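PDB 3D0K: putative poly(3-hydroxybutyrate) depolymerase LpqC from Bordetella parapertussis 12822, which probably hydrolyses ester bonds, perhaps those of poly(3-hydroxybutyrate) or related polyesters, as an alpha/beta-hydrolase-type enzyme. Local coordinates for residues Y238-G248 and P258-V266. Numbering follows the deposited sequence. Where two conformers were deposited one is given.
Sequences YARARHYYEAG and PFGWQLQVV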
ATOM      1  N   TYR A 238       1.616 -13.856  -9.814  1.00 15.31           N
ATOM      2  CA  TYR A 238       2.946 -13.594 -10.362  1.00 17.27           C
ATOM      3  C   TYR A 238       2.796 -13.186 -11.857  1.00 17.34           C
ATOM      4  O   TYR A 238       3.389 -12.175 -12.300  1.00 17.83           O
ATOM      5  CB  TYR A 238       3.825 -14.841 -10.182  1.00 18.27           C
ATOM      6  CG  TYR A 238       5.225 -14.738 -10.783  1.00 21.36           C
ATOM      7  CD1 TYR A 238       6.059 -13.643 -10.497  1.00 23.53           C
ATOM      8  CD2 TYR A 238       5.733 -15.783 -11.572  1.00 25.39           C
ATOM      9  CE1 TYR A 238       7.332 -13.556 -11.024  1.00 26.41           C
ATOM     10  CE2 TYR A 238       7.026 -15.713 -12.119  1.00 27.81           C
ATOM     11  CZ  TYR A 238       7.817 -14.599 -11.832  1.00 25.46           C
ATOM     12  OH  TYR A 238       9.096 -14.532 -12.379  1.00 25.41           O
ATOM     13  N   ALA A 239       1.994 -13.940 -12.634  1.00 16.77           N
ATOM     14  CA  ALA A 239       1.702 -13.523 -14.032  1.00 15.80           C
ATOM     15  C   ALA A 239       1.088 -12.124 -14.095  1.00 16.49           C
ATOM     16  O   ALA A 239       1.424 -11.344 -14.985  1.00 15.35           O
ATOM     17  CB  ALA A 239       0.782 -14.499 -14.738  1.00 17.26           C
ATOM     18  N   ARG A 240       0.162 -11.829 -13.178  1.00 15.15           N
ATOM     19  CA  ARG A 240      -0.514 -10.550 -13.224  1.00 16.51           C
ATOM     20  C   ARG A 240       0.432  -9.396 -12.971  1.00 16.05           C
ATOM     21  O   ARG A 240       0.256  -8.296 -13.553  1.00 15.82           O
ATOM     22  CB  ARG A 240      -1.680 -10.504 -12.236  1.00 17.09           C
ATOM     23  CG  ARG A 240      -2.691 -11.537 -12.580  1.00 16.19           C
ATOM     24  CD  ARG A 240      -3.931 -11.542 -11.670  1.00 17.75           C
ATOM     25  NE  ARG A 240      -4.776 -12.668 -12.071  1.00 19.15           N
ATOM     26  CZ  ARG A 240      -5.807 -13.142 -11.371  1.00 23.41           C
ATOM     27  NH1 ARG A 240      -6.136 -12.598 -10.212  1.00 24.38           N
ATOM     28  NH2 ARG A 240      -6.496 -14.188 -11.808  1.00 19.56           N
ATOM     29  N   ALA A 241       1.402  -9.617 -12.082  1.00 15.23           N
ATOM     30  CA  ALA A 241       2.435  -8.609 -11.782  1.00 15.23           C
ATOM     31  C   ALA A 241       3.218  -8.242 -13.060  1.00 16.48           C
ATOM     32  O   ALA A 241       3.399  -7.073 -13.396  1.00 15.88           O
ATOM     33  CB  ALA A 241       3.404  -9.139 -10.679  1.00 14.49           C
ATOM     34  N   ARG A 242       3.590  -9.247 -13.846  1.00 17.42           N
ATOM     35  CA  ARG A 242       4.323  -9.015 -15.101  1.00 17.96           C
ATOM     36  C   ARG A 242       3.445  -8.304 -16.131  1.00 17.96           C
ATOM     37  O   ARG A 242       3.911  -7.447 -16.883  1.00 18.74           O
ATOM     38  CB  ARG A 242       4.790 -10.346 -15.725  1.00 19.03           C
ATOM     39  CG  ARG A 242       5.635 -11.236 -14.813  1.00 25.93           C
ATOM     40  CD  ARG A 242       6.629 -12.099 -15.698  1.00 32.12           C
ATOM     41  NE  ARG A 242       7.825 -11.268 -15.880  1.00 41.41           N
ATOM     42  CZ  ARG A 242       8.983 -11.413 -15.229  1.00 43.97           C
ATOM     43  NH1 ARG A 242       9.975 -10.554 -15.464  1.00 45.39           N
ATOM     44  NH2 ARG A 242       9.176 -12.417 -14.369  1.00 43.97           N
ATOM     45  N   HIS A 243       2.176  -8.665 -16.148  1.00 19.03           N
ATOM     46  CA  HIS A 243       1.190  -8.078 -17.052  1.00 18.00           C
ATOM     47  C   HIS A 243       1.073  -6.577 -16.723  1.00 18.28           C
ATOM     48  O   HIS A 243       1.085  -5.759 -17.644  1.00 17.71           O
ATOM     49  CB  HIS A 243      -0.138  -8.804 -16.880  1.00 18.68           C
ATOM     50  CG  HIS A 243      -1.218  -8.379 -17.830  1.00 20.80           C
ATOM     51  ND1 HIS A 243      -2.046  -7.304 -17.577  1.00 26.62           N
ATOM     52  CD2 HIS A 243      -1.633  -8.899 -19.007  1.00 21.31           C
ATOM     53  CE1 HIS A 243      -2.919  -7.171 -18.569  1.00 24.45           C
ATOM     54  NE2 HIS A 243      -2.690  -8.125 -19.452  1.00 24.47           N
ATOM     55  N   TYR A 244       0.949  -6.233 -15.438  1.00 16.84           N
ATOM     56  CA  TYR A 244       0.814  -4.824 -15.020  1.00 17.71           C
ATOM     57  C   TYR A 244       2.024  -3.985 -15.420  1.00 16.56           C
ATOM     58  O   TYR A 244       1.895  -2.883 -15.997  1.00 15.44           O
ATOM     59  CB  TYR A 244       0.597  -4.752 -13.495  1.00 17.83           C
ATOM     60  CG  TYR A 244       0.396  -3.372 -12.933  1.00 18.68           C
ATOM     61  CD1 TYR A 244      -0.702  -2.555 -13.317  1.00 17.02           C
ATOM     62  CD2 TYR A 244       1.265  -2.902 -11.922  1.00 17.58           C
ATOM     63  CE1 TYR A 244      -0.876  -1.262 -12.724  1.00 17.57           C
ATOM     64  CE2 TYR A 244       1.057  -1.676 -11.330  1.00 19.89           C
ATOM     65  CZ  TYR A 244      -0.011  -0.873 -11.745  1.00 18.43           C
ATOM     66  OH  TYR A 244      -0.187   0.350 -11.112  1.00 19.48           O
ATOM     67  N   TYR A 245       3.189  -4.517 -15.091  1.00 17.18           N
ATOM     68  CA  TYR A 245       4.451  -3.906 -15.472  1.00 18.04           C
ATOM     69  C   TYR A 245       4.542  -3.600 -16.976  1.00 17.91           C
ATOM     70  O   TYR A 245       4.853  -2.489 -17.371  1.00 18.16           O
ATOM     71  CB  TYR A 245       5.628  -4.744 -14.995  1.00 18.32           C
ATOM     72  CG  TYR A 245       6.957  -4.113 -15.344  1.00 19.05           C
ATOM     73  CD1 TYR A 245       7.438  -3.005 -14.630  1.00 18.27           C
ATOM     74  CD2 TYR A 245       7.733  -4.614 -16.391  1.00 22.33           C
ATOM     75  CE1 TYR A 245       8.682  -2.447 -14.951  1.00 16.32           C
ATOM     76  CE2 TYR A 245       8.970  -4.028 -16.724  1.00 20.58           C
ATOM     77  CZ  TYR A 245       9.423  -2.973 -15.993  1.00 21.51           C
ATOM     78  OH  TYR A 245      10.634  -2.410 -16.324  1.00 23.72           O
ATOM     79  N   GLU A 246       4.229  -4.575 -17.825  0.50 16.86           N
ATOM     80  CA  GLU A 246       4.301  -4.336 -19.275  0.50 17.50           C
ATOM     81  C   GLU A 246       3.239  -3.322 -19.739  0.50 17.30           C
ATOM     82  O   GLU A 246       3.498  -2.513 -20.651  0.50 16.68           O
ATOM     83  CB  GLU A 246       4.212  -5.661 -20.061  0.50 17.90           C
ATOM     84  CG  GLU A 246       5.392  -6.640 -19.807  0.50 20.69           C
ATOM     85  CD  GLU A 246       4.965  -8.113 -19.883  0.50 24.72           C
ATOM     86  OE1 GLU A 246       5.833  -9.016 -19.962  0.50 24.38           O
ATOM     87  OE2 GLU A 246       3.742  -8.368 -19.822  0.50 26.98           O
ATOM     88  N   ALA A 247       2.068  -3.341 -19.089  1.00 17.20           N
ATOM     89  CA  ALA A 247       0.982  -2.415 -19.426  1.00 17.47           C
ATOM     90  C   ALA A 247       1.407  -0.975 -19.140  1.00 17.51           C
ATOM     91  O   ALA A 247       1.108  -0.065 -19.921  1.00 17.95           O
ATOM     92  CB  ALA A 247      -0.294  -2.765 -18.570  1.00 16.48           C
ATOM     93  N   GLY A 248       2.112  -0.779 -18.040  1.00 16.58           N
ATOM     94  CA  GLY A 248       2.645   0.543 -17.686  1.00 18.28           C
ATOM     95  C   GLY A 248       3.731   0.985 -18.680  1.00 18.78           C
ATOM     96  O   GLY A 248       3.726   2.136 -19.156  1.00 17.00           O
ATOM     97  N   PRO A 258       8.133   9.661 -19.377  1.00 20.09           N
ATOM     98  CA  PRO A 258       9.060   8.888 -18.508  1.00 21.34           C
ATOM     99  C   PRO A 258       8.339   7.768 -17.705  1.00 21.20           C
ATOM    100  O   PRO A 258       7.156   7.926 -17.291  1.00 20.69           O
ATOM    101  CB  PRO A 258       9.674   9.933 -17.564  1.00 21.01           C
ATOM    102  CG  PRO A 258       8.902  11.210 -17.758  1.00 21.96           C
ATOM    103  CD  PRO A 258       8.048  11.100 -19.017  1.00 20.29           C
ATOM    104  N   PHE A 259       9.039   6.633 -17.533  1.00 20.42           N
ATOM    105  CA  PHE A 259       8.475   5.466 -16.866  1.00 19.37           C
ATOM    106  C   PHE A 259       9.399   5.036 -15.733  1.00 20.12           C
ATOM    107  O   PHE A 259      10.543   4.668 -15.979  1.00 19.46           O
ATOM    108  CB  PHE A 259       8.355   4.333 -17.863  1.00 20.22           C
ATOM    109  CG  PHE A 259       7.788   3.060 -17.300  1.00 20.71           C
ATOM    110  CD1 PHE A 259       6.467   3.020 -16.818  1.00 18.84           C
ATOM    111  CD2 PHE A 259       8.536   1.866 -17.362  1.00 19.82           C
ATOM    112  CE1 PHE A 259       5.935   1.838 -16.337  1.00 20.02           C
ATOM    113  CE2 PHE A 259       7.987   0.644 -16.867  1.00 18.57           C
ATOM    114  CZ  PHE A 259       6.712   0.628 -16.379  1.00 18.04           C
ATOM    115  N   GLY A 260       8.880   5.074 -14.508  1.00 19.45           N
ATOM    116  CA  GLY A 260       9.681   4.905 -13.293  1.00 19.28           C
ATOM    117  C   GLY A 260       9.524   3.555 -12.606  1.00 19.72           C
ATOM    118  O   GLY A 260      10.302   3.241 -11.685  1.00 19.64           O
ATOM    119  N   TRP A 261       8.558   2.742 -13.036  1.00 19.94           N
ATOM    120  CA  TRP A 261       8.269   1.498 -12.276  1.00 20.08           C
ATOM    121  C   TRP A 261       9.413   0.510 -12.364  1.00 21.16           C
ATOM    122  O   TRP A 261      10.155   0.502 -13.335  1.00 20.21           O
ATOM    123  CB  TRP A 261       6.993   0.809 -12.739  1.00 20.32           C
ATOM    124  CG  TRP A 261       5.751   1.613 -12.725  1.00 18.61           C
ATOM    125  CD1 TRP A 261       5.545   2.917 -12.218  1.00 19.16           C
ATOM    126  CD2 TRP A 261       4.488   1.167 -13.199  1.00 18.87           C
ATOM    127  NE1 TRP A 261       4.223   3.263 -12.398  1.00 18.89           N
ATOM    128  CE2 TRP A 261       3.553   2.210 -12.973  1.00 18.42           C
ATOM    129  CE3 TRP A 261       4.048  -0.044 -13.792  1.00 15.98           C
ATOM    130  CZ2 TRP A 261       2.205   2.114 -13.360  1.00 19.31           C
ATOM    131  CZ3 TRP A 261       2.688  -0.163 -14.147  1.00 18.48           C
ATOM    132  CH2 TRP A 261       1.788   0.916 -13.951  1.00 17.66           C
ATOM    133  N   GLN A 262       9.568  -0.309 -11.316  1.00 21.21           N
ATOM    134  CA  GLN A 262      10.511  -1.397 -11.331  1.00 22.58           C
ATOM    135  C   GLN A 262       9.757  -2.640 -10.911  1.00 21.49           C
ATOM    136  O   GLN A 262       9.017  -2.617  -9.916  1.00 22.13           O
ATOM    137  CB  GLN A 262      11.646  -1.132 -10.333  1.00 24.64           C
ATOM    138  CG  GLN A 262      12.197   0.311 -10.403  1.00 30.82           C
ATOM    139  CD  GLN A 262      13.473   0.460 -11.241  1.00 41.93           C
ATOM    140  OE1 GLN A 262      14.470   1.033 -10.762  1.00 46.16           O
ATOM    141  NE2 GLN A 262      13.469  -0.063 -12.475  1.00 43.61           N
ATOM    142  N   LEU A 263       9.956  -3.708 -11.664  1.00 21.05           N
ATOM    143  CA  LEU A 263       9.467  -5.032 -11.323  1.00 20.61           C
ATOM    144  C   LEU A 263      10.560  -5.820 -10.589  1.00 20.55           C
ATOM    145  O   LEU A 263      11.627  -6.108 -11.151  1.00 20.41           O
ATOM    146  CB  LEU A 263       9.002  -5.779 -12.586  1.00 20.83           C
ATOM    147  CG  LEU A 263       8.511  -7.223 -12.320  1.00 22.06           C
ATOM    148  CD1 LEU A 263       7.208  -7.235 -11.474  1.00 22.57           C
ATOM    149  CD2 LEU A 263       8.285  -8.060 -13.604  1.00 23.48           C
ATOM    150  N   GLN A 264      10.320  -6.166  -9.339  1.00 18.82           N
ATOM    151  CA  GLN A 264      11.347  -6.886  -8.583  1.00 18.63           C
ATOM    152  C   GLN A 264      10.829  -8.269  -8.238  1.00 19.54           C
ATOM    153  O   GLN A 264       9.921  -8.403  -7.435  1.00 19.80           O
ATOM    154  CB  GLN A 264      11.707  -6.084  -7.303  1.00 20.21           C
ATOM    155  CG  GLN A 264      12.641  -6.863  -6.378  1.00 20.79           C
ATOM    156  CD  GLN A 264      14.014  -7.059  -6.983  1.00 29.50           C
ATOM    157  OE1 GLN A 264      14.419  -8.186  -7.349  1.00 30.55           O
ATOM    158  NE2 GLN A 264      14.755  -5.966  -7.083  1.00 26.31           N
ATOM    159  N   VAL A 265      11.345  -9.313  -8.894  1.00 19.61           N
ATOM    160  CA  VAL A 265      10.897 -10.651  -8.600  1.00 20.63           C
ATOM    161  C   VAL A 265      11.616 -11.144  -7.359  1.00 20.82           C
ATOM    162  O   VAL A 265      12.828 -10.986  -7.243  1.00 22.57           O
ATOM    163  CB  VAL A 265      11.208 -11.581  -9.780  1.00 21.71           C
ATOM    164  CG1 VAL A 265      10.749 -13.016  -9.478  1.00 23.25           C
ATOM    165  CG2 VAL A 265      10.515 -11.010 -11.050  1.00 21.92           C
ATOM    166  N   VAL A 266      10.887 -11.749  -6.440  1.00 20.46           N
ATOM    167  CA  VAL A 266      11.491 -12.405  -5.276  1.00 20.22           C
ATOM    168  C   VAL A 266      11.589 -13.944  -5.489  1.00 21.43           C
ATOM    169  O   VAL A 266      10.580 -14.645  -5.484  1.00 20.28           O
ATOM    170  CB  VAL A 266      10.728 -12.059  -3.979  1.00 20.32           C
ATOM    171  CG1 VAL A 266      11.491 -12.559  -2.754  1.00 20.02           C
ATOM    172  CG2 VAL A 266      10.524 -10.563  -3.846  1.00 18.73           C
TER
HETATM  173  O   HOH W   1      11.892  -3.491 -13.697  1.00 22.70           O
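Aromatic and aliphatic packing joins helix 237-255, through Tyr244, Tyr245 and Gly248, to Leu263 of the edge strand 262-266 of the central sheet and to Phe259 and Trp261 in the loop leading into it. The axes of segments 238-248 and 262-266 run nearly antiparallel and approach to 9.2 Å. Tyr244 and Trp261 form an offset stack, planes 24° apart, with Trp261 CH2 3.4 Å from Tyr244 CZ over one face of the tyrosine. The indole NE1 is tied to Leu203 O, which holds the indole against the helix, where Gly248 CA lies 3.6 Å from Trp261 CZ3. Phe259 reaches the same turn, its CE1 against Gly248 C. The Tyr245 ring, set by a chi1 of -178° that puts CG anti to the backbone N, reaches the strand, and Leu263 CB lies over its face in a CH-pi contact, 3.9 Å from the centroid. A water accepts from Leu263 N at 2.8 Å and makes a weak hydrogen bond with Tyr245 OH. Farther along, the bend of Arg242 at chi3 (87°) brings one guanidinium face onto Leu263 CD2, while Tyr238 packs on Val265 CG1. Strand 209-213, helix 237-255 and strand 262-266 form a beta-alpha-beta crossover of the alpha-beta-alpha sandwich, consistent with an alpha/beta-hydrolase fold.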